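Local structure of 6-O-methylguanine DNA methyltransferase (Enterococcus faecalis, 2B6C) at residues Gly115-Val118 with Ala119-Thr123. The protein is of unknown function but is predicted to be a DNA alkylation repair enzyme of the AlkD-like family. Sequence-based numbering, arbitrary orientation.
Sequences GSWV and ALHLT
The indole of Trp117 carries the imidazole of His121 over one face, with His121 CD2 poised 3.2 Å above the middle of the ring plane. In return, Trp117 CZ2 lies over one face of the imidazole, displaced toward its rim, while the backbone C of Trp117 sits in plane at the imidazole edge. The result is an offset stack of the imidazole on the six-membered indole ring, centroids 4.2 Å apart and planes inclined at 26°. His121 CB adds a CH-pi contact over the same six-membered ring, 4.0 Å from its centroid. Trp117 turns its CG anti to the backbone N (chi1 -167°), which sets CG beside the carbonyl carbon, on the side where His121 comes over the indole.

This is the C-terminal end of helix 104-120 in an all-helical protein, consistent with the superhelical, HEAT-like helix pairs of AlkD relatives. Ala119 N to Gly115 O (2.8 Å, N-H...O 162°) and Leu120 N to Ser116 O (3.0 Å) are i to i+4 helical bonds. His121 N bonds to Val118 O, three residues earlier, at 2.9 Å as the chain leaves the helix. Trp117 NE1 is bonded to Phe86 O, which helps hold the indole in this orientation, and Val118 packs against Leu125 and Ile128 of helix 125-132. Leu120 O accepts a hydrogen bond from Lys46 NZ of the second subunit.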
loop_
_atom_site.group_PDB
_atom_site.type_symbol
_atom_site.label_atom_id
_atom_site.label_comp_id
_atom_site.label_asym_id
_atom_site.label_seq_id
_atom_site.Cartn_x
_atom_site.Cartn_y
_atom_site.Cartn_z
ATOM N N GLY B 115 14.553 -5.015 0.429
ATOM C CA GLY B 115 14.572 -4.280 -0.836
ATOM C C GLY B 115 13.350 -3.397 -0.958
ATOM O O GLY B 115 13.442 -2.280 -1.470
ATOM N N SER B 116 12.194 -3.900 -0.513
ATOM C CA SER B 116 10.968 -3.090 -0.543
ATOM C C SER B 116 11.050 -1.889 0.378
ATOM O O SER B 116 10.559 -0.820 0.011
ATOM C CB SER B 116 9.715 -3.879 -0.168
ATOM O OG SER B 116 9.706 -5.004 -1.001
ATOM N N TRP B 117 11.615 -2.098 1.573
ATOM C CA TRP B 117 11.745 -1.049 2.563
ATOM C C TRP B 117 12.675 0.046 2.065
ATOM O O TRP B 117 12.381 1.243 2.189
ATOM C CB TRP B 117 12.203 -1.600 3.914
ATOM C CG TRP B 117 12.035 -0.568 5.008
ATOM C CD1 TRP B 117 10.918 -0.331 5.755
ATOM C CD2 TRP B 117 13.017 0.396 5.433
ATOM N NE1 TRP B 117 11.146 0.704 6.627
ATOM C CE2 TRP B 117 12.428 1.168 6.451
ATOM C CE3 TRP B 117 14.346 0.670 5.046
ATOM C CZ2 TRP B 117 13.118 2.222 7.109
ATOM C CZ3 TRP B 117 15.036 1.722 5.696
ATOM C CH2 TRP B 117 14.412 2.482 6.711
ATOM N N VAL B 118 13.806 -0.376 1.510
ATOM C CA VAL B 118 14.750 0.532 0.872
ATOM C C VAL B 118 14.104 1.243 -0.351
ATOM O O VAL B 118 14.261 2.431 -0.503
ATOM C CB VAL B 118 16.061 -0.238 0.497
ATOM C CG1 VAL B 118 16.824 0.468 -0.550
ATOM C CG2 VAL B 118 16.927 -0.464 1.734
ATOM N N ALA B 119 13.369 0.527 -1.208
ATOM C CA ALA B 119 12.620 1.209 -2.299
ATOM C C ALA B 119 11.725 2.333 -1.731
ATOM O O ALA B 119 11.595 3.409 -2.329
ATOM C CB ALA B 119 11.794 0.222 -3.088
ATOM N N LEU B 120 11.125 2.088 -0.560
ATOM C CA LEU B 120 10.318 3.117 0.110
ATOM C C LEU B 120 11.128 4.220 0.810
ATOM O O LEU B 120 10.591 5.275 1.096
ATOM C CB LEU B 120 9.352 2.465 1.112
ATOM C CG LEU B 120 8.310 1.521 0.483
ATOM C CD1 LEU B 120 7.662 0.640 1.560
ATOM C CD2 LEU B 120 7.249 2.338 -0.270
ATOM N N HIS B 121 12.405 3.974 1.109
ATOM C CA HIS B 121 13.233 4.885 1.933
ATOM C C HIS B 121 14.661 4.894 1.374
ATOM O O HIS B 121 15.615 4.406 2.027
ATOM C CB HIS B 121 13.292 4.399 3.391
ATOM C CG HIS B 121 11.950 4.167 4.021
ATOM N ND1 HIS B 121 11.256 5.159 4.690
ATOM C CD2 HIS B 121 11.181 3.054 4.095
ATOM C CE1 HIS B 121 10.115 4.668 5.143
ATOM N NE2 HIS B 121 10.052 3.389 4.808
ATOM N N LEU B 122 14.791 5.431 0.167
ATOM C CA LEU B 122 15.965 5.303 -0.680
ATOM C C LEU B 122 17.201 5.967 -0.115
ATOM O O LEU B 122 18.317 5.540 -0.407
ATOM C CB LEU B 122 15.683 5.885 -2.069
ATOM C CG LEU B 122 15.019 4.939 -3.074
ATOM C CD1 LEU B 122 14.431 5.758 -4.253
ATOM C CD2 LEU B 122 16.018 3.879 -3.571
ATOM N N THR B 123 17.002 7.014 0.678
ATOM C CA THR B 123 18.098 7.637 1.402
ATOM C C THR B 123 18.738 6.702 2.447
ATOM O O THR B 123 19.899 6.919 2.824
ATOM C CB THR B 123 17.680 8.991 2.059
ATOM O OG1 THR B 123 16.649 8.767 3.039
ATOM C CG2 THR B 123 17.175 9.978 0.983
#